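Local coordinates for protein ATP-dependent DNA helicase PIF1 (Candida albicans, PDB 7OTJ) that couples ATP hydrolysis to 5'-3' DNA unwinding and probably resolves G-quadruplexes to maintain nuclear and mitochondrial genome stability, at residues A[78-81]-A[82-85]; A[239-242]-A[243-247]; A[272-275]-A[276-280]. All coordinates share one frame; numbering follows the deposited sequence.

Contact 1 (A[78-81]-A[82-85]); sequences QGKV and ENLI
The first turn of helix 81-90, within the P-loop helicase part of the protein, is built here, with Lys80 at its N-cap and its carbonyl as the first acceptor. Lys80 O takes two backbone donors. Leu84 N meets it in the carbonyl plane at 3.0 Å with a nearly straight N-H, whereas Asn83 N, 2.8 Å from Lys80 O, comes from above that plane on a more bent path. One residue further along, Ile85 N donates to Val81 O at 2.9 Å, and the helix is under way. The side chain of Lys80 supplies no capping acceptor. With chi1 at 39° its CG lies between the backbone N and the carbonyl carbon, and the chain passes over the Asn83 amide, CG lying 3.4 Å from Asn83 ND2. Glu82 bends back at chi2, bringing OE1 3.7 Å from Lys80 CB; Lys80 NZ stays 5.0 Å from Glu82 OE1, so the charged atoms do not touch and any attraction is probably modest. On another side of the turn, Val81 CG1 and Ile85 CD1 touch at 3.8 Å, a small apolar patch one turn long. Leu84 lays its CG against the Lys80 carbonyl. The Val81-Ile85 patch faces helix 114-128, where both residues touch Ile123, Val81 also reaches Glu122 and Ile85 Asn126; Lys119 of the same helix donates to Gly79 O just ahead of the turn.

Contact 2 (A[239-242]-A[243-247]); sequences TRYE and VDMAN. With K (potassium ion), chain I; nucleotides of chain C.
Thr239 O accepts from Val243 N at the start of helix 240-253, where the chain grips single-stranded DNA and a potassium ion. Arg240 holds the phosphate of DT2 of chain C twice: its backbone N donates to OP1 of DT2 at 3.1 Å, and its NH2 reaches OP2 of DT2 at 3.1 Å, the oxygen in plane at the guanidinium edge. The methyl C7 of DT3 of chain C lies over one guanidinium face, toward the rim, and OP2 of DT3 lies over that face too, 3.4 Å from Arg240 NE. Both oxygens of Glu242 bind potassium, OE2 at 2.9 Å from the ion; Asp466 O is a further ligand. The second shell is a capping box. Thr239 N and Thr239 OG1 both donate to Glu242 OE1, the hydroxyl at 2.6 Å from above the carboxylate plane, while the return bond from Glu242 N to Thr239 OG1 is weak. A chi1 of 67° tucks Thr239 OG1 between its own N and carbonyl carbon, facing into this box. On the helix surface Met245 CG sits over the Tyr241 ring, 4.0 Å from its centroid, a CH-pi contact; SD, 25° off the ring normal, adds a distant Met-aromatic contact. Glu242 OE1 serves two donors and a cation, which would favour the charged carboxylate, and Arg240 lies close to two successive phosphates, probably stabilising their negative charge.

Contact 3 (A[272-275]-A[276-280]); sequences PQKT and QVLTN. With nucleotides of chain C.
Backbone bonds run through the whole of short helix 273-279: Gln276 N donates to Pro272 O at 2.9 Å, Val277 N to Gln273 O and Leu278 N to Lys274 O. The last turn adds a side-chain bond, for Thr275 O receives both Thr279 N and Thr279 OG1, each at 3.0 Å and from opposite faces of the carbonyl plane. Thr279 OG1, beside its own backbone N at a chi1 of -69°, is placed to reach back one turn. Packing between side chains is light. Gln276 extends alongside the Pro272 ring, both pointing the same way, with NE2 4.0 Å from Pro272 CG, and its CG rests 3.3 Å from Pro272 O. Leu278 CG lies against Lys274 O, and Lys274, Val277 and Leu278 touch Val437 on strand 435-446, which places the helix on the antiparallel sheet. The hydroxyl of Thr275 is taken up by Glu271 OE1, just before the helix. With DNA there is one weak hydrogen bond, Asn280 ND2 to O4 of DT5 of chain C, 2.6 Å with an N-H...O angle of 123°. Just beyond the helix, then, an uncharged amide meets a base oxygen, probably adding less binding energy than a charged contact to a phosphate.

Following the chain, contact 1 comes first, where the loop after helix 68-72 runs into helix 81-90 in the P-loop helicase part and is tied to helix 114-128. Contact 2 then opens helix 240-253, just after strand 234-237, and lies on that strand and its parallel neighbour 449-451. Contact 3 forms helix 273-279, between strands 259-267 and 286-289 in the 2B region, and lies on strand 435-446. Each is one continuous stretch, closing a helical turn or two; the three follow in series without nesting or crossing, and none touches another. Contacts 2 and 3, nearest atoms about 6 Å apart, share DNA chain C: one mainly meets its phosphates, the other a base oxygen.

Contact 1 (A[78-81]-A[82-85])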
ATOM      1  N   GLN A  78      18.307  -5.056  -6.249  1.00 67.09           N
ATOM      2  CA  GLN A  78      18.887  -6.224  -5.599  1.00 73.56           C
ATOM      3  C   GLN A  78      20.402  -6.295  -5.714  1.00 73.66           C
ATOM      4  O   GLN A  78      21.061  -6.778  -4.784  1.00 80.05           O
ATOM      5  CB  GLN A  78      18.283  -7.506  -6.181  1.00 68.57           C
ATOM      6  CG  GLN A  78      16.887  -7.825  -5.669  1.00 72.02           C
ATOM      7  CD  GLN A  78      16.403  -9.193  -6.108  1.00 79.20           C
ATOM      8  OE1 GLN A  78      17.074  -9.888  -6.877  1.00 82.66           O
ATOM      9  NE2 GLN A  78      15.232  -9.587  -5.621  1.00 77.93           N
ATOM     10  N   GLY A  79      20.975  -5.826  -6.819  1.00 62.98           N
ATOM     11  CA  GLY A  79      22.410  -5.935  -6.998  1.00 75.16           C
ATOM     12  C   GLY A  79      23.224  -4.988  -6.139  1.00 78.12           C
ATOM     13  O   GLY A  79      22.771  -4.526  -5.086  1.00 75.09           O
ATOM     14  N   LYS A  80      24.431  -4.678  -6.588  1.00 72.08           N
ATOM     15  CA  LYS A  80      25.299  -3.771  -5.861  1.00 74.89           C
ATOM     16  C   LYS A  80      25.084  -2.341  -6.335  1.00 73.03           C
ATOM     17  O   LYS A  80      24.666  -2.097  -7.471  1.00 70.67           O
ATOM     18  CB  LYS A  80      26.764  -4.178  -6.014  1.00 73.10           C
ATOM     19  CG  LYS A  80      27.143  -4.669  -7.387  1.00 76.83           C
ATOM     20  CD  LYS A  80      28.379  -5.549  -7.301  1.00 83.05           C
ATOM     21  CE  LYS A  80      29.479  -4.895  -6.472  1.00 81.69           C
ATOM     22  NZ  LYS A  80      30.563  -5.867  -6.144  1.00 73.68           N
ATOM     23  N   VAL A  81      25.362  -1.396  -5.434  1.00 60.48           N
ATOM     24  CA  VAL A  81      25.034   0.007  -5.674  1.00 67.19           C
ATOM     25  C   VAL A  81      25.687   0.510  -6.956  1.00 66.96           C
ATOM     26  O   VAL A  81      25.116   1.341  -7.672  1.00 69.19           O
ATOM     27  CB  VAL A  81      25.436   0.859  -4.457  1.00 70.79           C
ATOM     28  CG1 VAL A  81      25.031   2.313  -4.664  1.00 63.81           C
ATOM     29  CG2 VAL A  81      24.800   0.300  -3.196  1.00 66.65           C
ATOM     30  N   GLU A  82      26.891   0.025  -7.266  1.00 69.07           N
ATOM     31  CA  GLU A  82      27.555   0.454  -8.493  1.00 70.53           C
ATOM     32  C   GLU A  82      26.713   0.124  -9.724  1.00 65.57           C
ATOM     33  O   GLU A  82      26.661   0.909 -10.678  1.00 63.96           O
ATOM     34  CB  GLU A  82      28.939  -0.193  -8.596  1.00 62.40           C
ATOM     35  CG  GLU A  82      29.960   0.304  -7.572  1.00 80.60           C
ATOM     36  CD  GLU A  82      29.671  -0.158  -6.148  1.00 91.72           C
ATOM     37  OE1 GLU A  82      28.950  -1.164  -5.970  1.00 77.02           O
ATOM     38  OE2 GLU A  82      30.168   0.493  -5.203  1.00102.43           O
ATOM     39  N   ASN A  83      26.008  -1.010  -9.703  1.00 70.97           N
ATOM     40  CA  ASN A  83      25.170  -1.372 -10.841  1.00 67.27           C
ATOM     41  C   ASN A  83      23.833  -0.643 -10.805  1.00 67.17           C
ATOM     42  O   ASN A  83      23.340  -0.198 -11.849  1.00 67.68           O
ATOM     43  CB  ASN A  83      24.947  -2.885 -10.877  1.00 79.46           C
ATOM     44  CG  ASN A  83      26.237  -3.663 -11.044  1.00 78.50           C
ATOM     45  OD1 ASN A  83      27.228  -3.146 -11.559  1.00 81.95           O
ATOM     46  ND2 ASN A  83      26.228  -4.922 -10.615  1.00 89.30           N
ATOM     47  N   LEU A  84      23.230  -0.530  -9.617  1.00 63.11           N
ATOM     48  CA  LEU A  84      21.986   0.220  -9.468  1.00 60.11           C
ATOM     49  C   LEU A  84      22.125   1.648  -9.978  1.00 63.34           C
ATOM     50  O   LEU A  84      21.177   2.209 -10.540  1.00 56.41           O
ATOM     51  CB  LEU A  84      21.549   0.221  -8.005  1.00 63.31           C
ATOM     52  CG  LEU A  84      21.234  -1.141  -7.393  1.00 68.82           C
ATOM     53  CD1 LEU A  84      20.787  -0.960  -5.955  1.00 66.15           C
ATOM     54  CD2 LEU A  84      20.174  -1.883  -8.207  1.00 63.34           C
ATOM     55  N   ILE A  85      23.292   2.262  -9.766  1.00 63.47           N
ATOM     56  CA  ILE A  85      23.495   3.640 -10.202  1.00 58.07           C
ATOM     57  C   ILE A  85      23.489   3.732 -11.720  1.00 58.08           C
ATOM     58  O   ILE A  85      22.913   4.663 -12.294  1.00 61.26           O
ATOM     59  CB  ILE A  85      24.800   4.199  -9.610  1.00 52.80           C
ATOM     60  CG1 ILE A  85      24.665   4.349  -8.101  1.00 51.03           C
ATOM     61  CG2 ILE A  85      25.147   5.531 -10.244  1.00 52.65           C
ATOM     62  CD1 ILE A  85      25.950   4.707  -7.421  1.00 51.73           C
TER

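Contact 2 (A[239-242]-A[243-247])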
ATOM      1  N   THR A 239      -2.268 -14.835   4.339  1.00 63.51           N
ATOM      2  CA  THR A 239      -1.661 -15.377   3.133  1.00 55.07           C
ATOM      3  C   THR A 239      -2.518 -15.076   1.911  1.00 57.55           C
ATOM      4  O   THR A 239      -3.713 -14.776   2.004  1.00 51.96           O
ATOM      5  CB  THR A 239      -1.472 -16.893   3.253  1.00 61.23           C
ATOM      6  OG1 THR A 239      -2.760 -17.523   3.278  1.00 61.52           O
ATOM      7  CG2 THR A 239      -0.717 -17.234   4.526  1.00 52.67           C
ATOM      8  N   ARG A 240      -1.908 -15.274   0.745  1.00 55.41           N
ATOM      9  CA  ARG A 240      -2.605 -14.982  -0.499  1.00 55.30           C
ATOM     10  C   ARG A 240      -3.548 -16.109  -0.877  1.00 59.00           C
ATOM     11  O   ARG A 240      -4.636 -15.851  -1.401  1.00 67.95           O
ATOM     12  CB  ARG A 240      -1.596 -14.726  -1.615  1.00 52.52           C
ATOM     13  CG  ARG A 240      -1.117 -13.288  -1.638  1.00 66.40           C
ATOM     14  CD  ARG A 240      -0.078 -13.046  -2.713  1.00 75.27           C
ATOM     15  NE  ARG A 240       1.144 -13.800  -2.464  1.00 69.09           N
ATOM     16  CZ  ARG A 240       2.208 -13.777  -3.254  1.00 69.24           C
ATOM     17  NH1 ARG A 240       2.251 -13.009  -4.330  1.00 78.94           N
ATOM     18  NH2 ARG A 240       3.250 -14.547  -2.961  1.00 73.79           N
ATOM     19  N   TYR A 241      -3.127 -17.361  -0.658  1.00 57.29           N
ATOM     20  CA  TYR A 241      -4.021 -18.507  -0.793  1.00 63.28           C
ATOM     21  C   TYR A 241      -5.395 -18.232  -0.193  1.00 60.44           C
ATOM     22  O   TYR A 241      -6.419 -18.382  -0.867  1.00 63.38           O
ATOM     23  CB  TYR A 241      -3.384 -19.740  -0.147  1.00 65.81           C
ATOM     24  CG  TYR A 241      -4.142 -21.029  -0.400  1.00 61.97           C
ATOM     25  CD1 TYR A 241      -4.068 -21.674  -1.631  1.00 73.12           C
ATOM     26  CD2 TYR A 241      -4.920 -21.607   0.594  1.00 68.46           C
ATOM     27  CE1 TYR A 241      -4.757 -22.861  -1.863  1.00 66.75           C
ATOM     28  CE2 TYR A 241      -5.611 -22.789   0.371  1.00 68.41           C
ATOM     29  CZ  TYR A 241      -5.526 -23.411  -0.858  1.00 68.63           C
ATOM     30  OH  TYR A 241      -6.214 -24.585  -1.077  1.00 74.72           O
ATOM     31  N   GLU A 242      -5.432 -17.803   1.073  1.00 60.61           N
ATOM     32  CA  GLU A 242      -6.701 -17.446   1.706  1.00 55.05           C
ATOM     33  C   GLU A 242      -7.397 -16.329   0.942  1.00 54.86           C
ATOM     34  O   GLU A 242      -8.601 -16.405   0.666  1.00 66.38           O
ATOM     35  CB  GLU A 242      -6.476 -17.026   3.157  1.00 53.46           C
ATOM     36  CG  GLU A 242      -5.914 -18.096   4.060  1.00 54.46           C
ATOM     37  CD  GLU A 242      -5.284 -17.514   5.309  1.00 61.40           C
ATOM     38  OE1 GLU A 242      -4.328 -16.716   5.178  1.00 73.37           O
ATOM     39  OE2 GLU A 242      -5.747 -17.841   6.419  1.00 62.05           O
ATOM     40  N   VAL A 243      -6.648 -15.281   0.587  1.00 65.81           N
ATOM     41  CA  VAL A 243      -7.244 -14.139  -0.100  1.00 60.09           C
ATOM     42  C   VAL A 243      -7.850 -14.585  -1.421  1.00 63.86           C
ATOM     43  O   VAL A 243      -8.992 -14.238  -1.745  1.00 68.04           O
ATOM     44  CB  VAL A 243      -6.195 -13.025  -0.297  1.00 50.49           C
ATOM     45  CG1 VAL A 243      -6.733 -11.947  -1.218  1.00 50.30           C
ATOM     46  CG2 VAL A 243      -5.811 -12.424   1.035  1.00 48.66           C
ATOM     47  N   ASP A 244      -7.119 -15.406  -2.177  1.00 60.14           N
ATOM     48  CA  ASP A 244      -7.635 -15.900  -3.448  1.00 64.35           C
ATOM     49  C   ASP A 244      -8.800 -16.855  -3.236  1.00 60.94           C
ATOM     50  O   ASP A 244      -9.765 -16.844  -4.007  1.00 69.67           O
ATOM     51  CB  ASP A 244      -6.515 -16.575  -4.239  1.00 64.33           C
ATOM     52  CG  ASP A 244      -5.521 -15.579  -4.788  1.00 66.74           C
ATOM     53  OD1 ASP A 244      -5.813 -14.369  -4.711  1.00 66.19           O
ATOM     54  OD2 ASP A 244      -4.457 -15.998  -5.291  1.00 73.17           O
ATOM     55  N   MET A 245      -8.726 -17.696  -2.204  1.00 66.51           N
ATOM     56  CA  MET A 245      -9.832 -18.603  -1.919  1.00 66.91           C
ATOM     57  C   MET A 245     -11.059 -17.840  -1.431  1.00 70.22           C
ATOM     58  O   MET A 245     -12.183 -18.122  -1.865  1.00 68.97           O
ATOM     59  CB  MET A 245      -9.399 -19.654  -0.900  1.00 61.62           C
ATOM     60  CG  MET A 245      -8.468 -20.708  -1.477  1.00 70.23           C
ATOM     61  SD  MET A 245      -9.212 -21.595  -2.859  1.00 99.18           S
ATOM     62  CE  MET A 245     -10.635 -22.330  -2.052  1.00 71.34           C
ATOM     63  N   ALA A 246     -10.865 -16.878  -0.523  1.00 64.01           N
ATOM     64  CA  ALA A 246     -11.981 -16.061  -0.055  1.00 61.15           C
ATOM     65  C   ALA A 246     -12.648 -15.312  -1.204  1.00 61.66           C
ATOM     66  O   ALA A 246     -13.879 -15.219  -1.260  1.00 65.04           O
ATOM     67  CB  ALA A 246     -11.504 -15.085   1.020  1.00 54.74           C
ATOM     68  N   ASN A 247     -11.857 -14.766  -2.133  1.00 63.61           N
ATOM     69  CA  ASN A 247     -12.455 -14.156  -3.315  1.00 58.61           C
ATOM     70  C   ASN A 247     -13.201 -15.192  -4.144  1.00 63.89           C
ATOM     71  O   ASN A 247     -14.281 -14.909  -4.674  1.00 80.44           O
ATOM     72  CB  ASN A 247     -11.385 -13.472  -4.167  1.00 57.96           C
ATOM     73  CG  ASN A 247     -10.773 -12.262  -3.486  1.00 60.91           C
ATOM     74  OD1 ASN A 247     -11.464 -11.483  -2.834  1.00 57.16           O
ATOM     75  ND2 ASN A 247      -9.464 -12.104  -3.636  1.00 73.20           N
TER
HETATM   76  K     K I1005      -4.671 -15.812   8.127  1.00 93.30           K
ATOM     77  P    DT C   2       2.359 -15.508   0.987  1.00 59.82           P
ATOM     78  OP1  DT C   2       1.003 -16.040   1.252  1.00 71.41           O
ATOM     79  OP2  DT C   2       3.105 -15.924  -0.222  1.00 68.46           O
ATOM     80  O5'  DT C   2       2.259 -13.913   1.010  1.00 60.58           O
ATOM     81  C5'  DT C   2       1.452 -13.262   1.989  1.00 60.57           C
ATOM     82  C4'  DT C   2       2.134 -12.014   2.522  1.00 51.42           C
ATOM     83  O4'  DT C   2       3.228 -12.402   3.374  1.00 59.91           O
ATOM     84  C3'  DT C   2       2.711 -11.104   1.450  1.00 51.83           C
ATOM     85  O3'  DT C   2       1.793 -10.061   1.190  1.00 49.80           O
ATOM     86  C2'  DT C   2       4.010 -10.564   2.061  1.00 52.62           C
ATOM     87  C1'  DT C   2       4.360 -11.576   3.152  1.00 61.82           C
ATOM     88  N1   DT C   2       5.527 -12.458   2.824  1.00 52.67           N
ATOM     89  C2   DT C   2       6.519 -12.634   3.763  1.00 61.84           C
ATOM     90  O2   DT C   2       6.513 -12.085   4.853  1.00 63.43           O
ATOM     91  N3   DT C   2       7.535 -13.470   3.375  1.00 54.52           N
ATOM     92  C4   DT C   2       7.647 -14.142   2.174  1.00 56.24           C
ATOM     93  O4   DT C   2       8.601 -14.873   1.919  1.00 61.04           O
ATOM     94  C5   DT C   2       6.566 -13.925   1.240  1.00 56.10           C
ATOM     95  C7   DT C   2       6.579 -14.606  -0.098  1.00 61.11           C
ATOM     96  C6   DT C   2       5.568 -13.106   1.607  1.00 54.35           C
ATOM     97  P    DT C   3       1.510  -9.587  -0.316  1.00 55.63           P
ATOM     98  OP1  DT C   3       0.160  -8.969  -0.342  1.00 49.90           O
ATOM     99  OP2  DT C   3       1.819 -10.730  -1.208  1.00 56.61           O
ATOM    100  O5'  DT C   3       2.616  -8.452  -0.570  1.00 57.84           O
ATOM    101  C5'  DT C   3       2.636  -7.294   0.255  1.00 53.60           C
ATOM    102  C4'  DT C   3       3.951  -6.528   0.134  1.00 54.41           C
ATOM    103  O4'  DT C   3       5.037  -7.336   0.628  1.00 62.65           O
ATOM    104  C3'  DT C   3       4.353  -6.135  -1.273  1.00 54.98           C
ATOM    105  O3'  DT C   3       3.774  -4.885  -1.601  1.00 47.27           O
ATOM    106  C2'  DT C   3       5.877  -6.028  -1.176  1.00 56.62           C
ATOM    107  C1'  DT C   3       6.225  -7.049  -0.093  1.00 64.12           C
ATOM    108  N1   DT C   3       6.765  -8.330  -0.618  1.00 67.80           N
ATOM    109  C2   DT C   3       8.123  -8.489  -0.737  1.00 66.92           C
ATOM    110  O2   DT C   3       8.922  -7.618  -0.452  1.00 60.18           O
ATOM    111  N3   DT C   3       8.516  -9.716  -1.212  1.00 67.37           N
ATOM    112  C4   DT C   3       7.692 -10.780  -1.563  1.00 68.84           C
ATOM    113  O4   DT C   3       8.131 -11.848  -1.984  1.00 69.44           O
ATOM    114  C5   DT C   3       6.277 -10.542  -1.406  1.00 73.19           C
ATOM    115  C7   DT C   3       5.284 -11.614  -1.756  1.00 65.44           C
ATOM    116  C6   DT C   3       5.889  -9.346  -0.942  1.00 72.19           C
ATOM    117  OP3  DT C   1       2.156 -22.248   3.480  1.00119.33           O
ATOM    118  P    DT C   1       1.203 -21.335   4.148  1.00148.77           P
ATOM    119  OP1  DT C   1       0.876 -21.869   5.488  1.00119.57           O
ATOM    120  OP2  DT C   1       0.102 -21.062   3.200  1.00125.52           O
ATOM    121  O5'  DT C   1       1.993 -19.969   4.356  1.00114.87           O
ATOM    122  C5'  DT C   1       2.741 -19.418   3.287  1.00104.04           C
ATOM    123  C4'  DT C   1       2.766 -17.907   3.391  1.00 99.10           C
ATOM    124  O4'  DT C   1       3.198 -17.527   4.720  1.00 98.54           O
ATOM    125  C3'  DT C   1       3.732 -17.209   2.451  1.00 87.89           C
ATOM    126  O3'  DT C   1       3.300 -15.864   2.239  1.00 71.98           O
ATOM    127  C2'  DT C   1       5.026 -17.261   3.255  1.00 88.83           C
ATOM    128  C1'  DT C   1       4.502 -16.980   4.663  1.00 91.94           C
ATOM    129  N1   DT C   1       5.306 -17.600   5.753  1.00100.56           N
ATOM    130  C2   DT C   1       6.542 -17.077   6.074  1.00103.60           C
ATOM    131  O2   DT C   1       7.041 -16.124   5.498  1.00 90.31           O
ATOM    132  N3   DT C   1       7.182 -17.722   7.101  1.00110.77           N
ATOM    133  C4   DT C   1       6.718 -18.809   7.825  1.00113.06           C
ATOM    134  O4   DT C   1       7.368 -19.321   8.732  1.00125.51           O
ATOM    135  C5   DT C   1       5.416 -19.300   7.437  1.00 98.95           C
ATOM    136  C7   DT C   1       4.807 -20.471   8.148  1.00 90.75           C
ATOM    137  C6   DT C   1       4.781 -18.678   6.437  1.00 98.87           C
TER

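Contact 3 (A[272-275]-A[276-280])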
ATOM      1  N   PRO A 272      12.547 -18.750 -19.294  1.00 58.51           N
ATOM      2  CA  PRO A 272      11.367 -18.521 -18.451  1.00 48.36           C
ATOM      3  C   PRO A 272      11.214 -17.059 -18.014  1.00 55.94           C
ATOM      4  O   PRO A 272      10.257 -16.728 -17.307  1.00 57.62           O
ATOM      5  CB  PRO A 272      11.630 -19.424 -17.249  1.00 49.43           C
ATOM      6  CG  PRO A 272      13.116 -19.392 -17.112  1.00 57.69           C
ATOM      7  CD  PRO A 272      13.681 -19.271 -18.509  1.00 48.50           C
ATOM      8  N   GLN A 273      12.178 -16.217 -18.401  1.00 48.25           N
ATOM      9  CA  GLN A 273      12.190 -14.822 -17.959  1.00 50.57           C
ATOM     10  C   GLN A 273      10.855 -14.126 -18.206  1.00 53.10           C
ATOM     11  O   GLN A 273      10.399 -13.334 -17.373  1.00 52.36           O
ATOM     12  CB  GLN A 273      13.322 -14.063 -18.653  1.00 48.58           C
ATOM     13  CG  GLN A 273      14.695 -14.285 -18.032  1.00 48.41           C
ATOM     14  CD  GLN A 273      15.283 -15.642 -18.358  1.00 49.15           C
ATOM     15  OE1 GLN A 273      15.035 -16.201 -19.426  1.00 53.18           O
ATOM     16  NE2 GLN A 273      16.067 -16.185 -17.431  1.00 49.33           N
ATOM     17  N   LYS A 274      10.218 -14.407 -19.347  1.00 48.88           N
ATOM     18  CA  LYS A 274       8.951 -13.756 -19.671  1.00 53.18           C
ATOM     19  C   LYS A 274       7.834 -14.222 -18.746  1.00 57.67           C
ATOM     20  O   LYS A 274       7.014 -13.415 -18.293  1.00 56.59           O
ATOM     21  CB  LYS A 274       8.577 -14.021 -21.128  1.00 52.00           C
ATOM     22  CG  LYS A 274       7.470 -13.125 -21.650  1.00 55.33           C
ATOM     23  CD  LYS A 274       7.069 -13.519 -23.061  1.00 62.69           C
ATOM     24  CE  LYS A 274       6.402 -14.878 -23.064  1.00 67.23           C
ATOM     25  NZ  LYS A 274       6.100 -15.336 -24.441  1.00 75.75           N
ATOM     26  N   THR A 275       7.794 -15.519 -18.443  1.00 53.36           N
ATOM     27  CA  THR A 275       6.775 -16.016 -17.530  1.00 48.53           C
ATOM     28  C   THR A 275       7.015 -15.498 -16.119  1.00 53.08           C
ATOM     29  O   THR A 275       6.070 -15.107 -15.426  1.00 53.59           O
ATOM     30  CB  THR A 275       6.758 -17.543 -17.549  1.00 50.93           C
ATOM     31  OG1 THR A 275       6.240 -17.999 -18.804  1.00 56.88           O
ATOM     32  CG2 THR A 275       5.905 -18.087 -16.418  1.00 48.42           C
ATOM     33  N   GLN A 276       8.278 -15.437 -15.697  1.00 47.63           N
ATOM     34  CA  GLN A 276       8.568 -15.002 -14.338  1.00 48.59           C
ATOM     35  C   GLN A 276       8.301 -13.514 -14.159  1.00 53.91           C
ATOM     36  O   GLN A 276       7.987 -13.076 -13.048  1.00 61.22           O
ATOM     37  CB  GLN A 276      10.007 -15.358 -13.973  1.00 52.72           C
ATOM     38  CG  GLN A 276      10.269 -16.864 -13.967  1.00 46.91           C
ATOM     39  CD  GLN A 276      11.743 -17.200 -13.836  1.00 61.39           C
ATOM     40  OE1 GLN A 276      12.608 -16.384 -14.163  1.00 66.62           O
ATOM     41  NE2 GLN A 276      12.036 -18.404 -13.362  1.00 61.22           N
ATOM     42  N   VAL A 277       8.427 -12.723 -15.227  1.00 54.20           N
ATOM     43  CA  VAL A 277       8.047 -11.314 -15.155  1.00 54.11           C
ATOM     44  C   VAL A 277       6.535 -11.173 -15.060  1.00 50.22           C
ATOM     45  O   VAL A 277       6.017 -10.398 -14.248  1.00 59.49           O
ATOM     46  CB  VAL A 277       8.602 -10.537 -16.359  1.00 50.63           C
ATOM     47  CG1 VAL A 277       7.862  -9.219 -16.518  1.00 51.40           C
ATOM     48  CG2 VAL A 277      10.061 -10.273 -16.169  1.00 55.28           C
ATOM     49  N   LEU A 278       5.803 -11.899 -15.906  1.00 52.82           N
ATOM     50  CA  LEU A 278       4.350 -11.766 -15.913  1.00 59.02           C
ATOM     51  C   LEU A 278       3.732 -12.189 -14.590  1.00 48.94           C
ATOM     52  O   LEU A 278       2.739 -11.596 -14.158  1.00 55.36           O
ATOM     53  CB  LEU A 278       3.756 -12.587 -17.052  1.00 49.65           C
ATOM     54  CG  LEU A 278       3.933 -11.975 -18.436  1.00 50.29           C
ATOM     55  CD1 LEU A 278       3.609 -13.004 -19.504  1.00 53.39           C
ATOM     56  CD2 LEU A 278       3.043 -10.756 -18.565  1.00 51.02           C
ATOM     57  N   THR A 279       4.322 -13.184 -13.923  1.00 48.82           N
ATOM     58  CA  THR A 279       3.760 -13.692 -12.676  1.00 48.24           C
ATOM     59  C   THR A 279       3.570 -12.580 -11.652  1.00 48.69           C
ATOM     60  O   THR A 279       2.621 -12.623 -10.861  1.00 61.97           O
ATOM     61  CB  THR A 279       4.646 -14.814 -12.126  1.00 59.98           C
ATOM     62  OG1 THR A 279       4.553 -15.953 -12.992  1.00 58.56           O
ATOM     63  CG2 THR A 279       4.215 -15.229 -10.724  1.00 52.28           C
ATOM     64  N   ASN A 280       4.411 -11.551 -11.686  1.00 49.40           N
ATOM     65  CA  ASN A 280       4.371 -10.502 -10.679  1.00 48.89           C
ATOM     66  C   ASN A 280       3.606  -9.266 -11.132  1.00 49.03           C
ATOM     67  O   ASN A 280       3.576  -8.273 -10.399  1.00 49.30           O
ATOM     68  CB  ASN A 280       5.791 -10.113 -10.277  1.00 57.75           C
ATOM     69  CG  ASN A 280       6.467 -11.181  -9.454  1.00 58.71           C
ATOM     70  OD1 ASN A 280       5.810 -11.926  -8.729  1.00 70.07           O
ATOM     71  ND2 ASN A 280       7.786 -11.265  -9.562  1.00 65.29           N
TER
ATOM     72  P    DT C   5       6.675  -2.031  -7.265  1.00 47.72           P
ATOM     73  OP1  DT C   5       6.489  -0.598  -7.604  1.00 49.65           O
ATOM     74  OP2  DT C   5       5.526  -2.964  -7.360  1.00 54.68           O
ATOM     75  O5'  DT C   5       7.896  -2.552  -8.155  1.00 53.42           O
ATOM     76  C5'  DT C   5       9.024  -1.707  -8.363  1.00 51.30           C
ATOM     77  C4'  DT C   5       9.449  -1.709  -9.824  1.00 51.85           C
ATOM     78  O4'  DT C   5      10.065  -2.980 -10.144  1.00 55.46           O
ATOM     79  C3'  DT C   5       8.319  -1.513 -10.830  1.00 51.65           C
ATOM     80  O3'  DT C   5       8.761  -0.702 -11.920  1.00 68.44           O
ATOM     81  C2'  DT C   5       7.993  -2.941 -11.280  1.00 50.89           C
ATOM     82  C1'  DT C   5       9.336  -3.650 -11.154  1.00 48.79           C
ATOM     83  N1   DT C   5       9.222  -5.074 -10.757  1.00 50.49           N
ATOM     84  C2   DT C   5       9.800  -6.045 -11.543  1.00 56.13           C
ATOM     85  O2   DT C   5      10.403  -5.804 -12.571  1.00 61.52           O
ATOM     86  N3   DT C   5       9.645  -7.325 -11.081  1.00 58.09           N
ATOM     87  C4   DT C   5       8.985  -7.722  -9.930  1.00 57.26           C
ATOM     88  O4   DT C   5       8.898  -8.898  -9.597  1.00 58.67           O
ATOM     89  C5   DT C   5       8.408  -6.655  -9.150  1.00 57.14           C
ATOM     90  C7   DT C   5       7.668  -6.965  -7.879  1.00 50.82           C
ATOM     91  C6   DT C   5       8.559  -5.397  -9.595  1.00 52.87           C
TER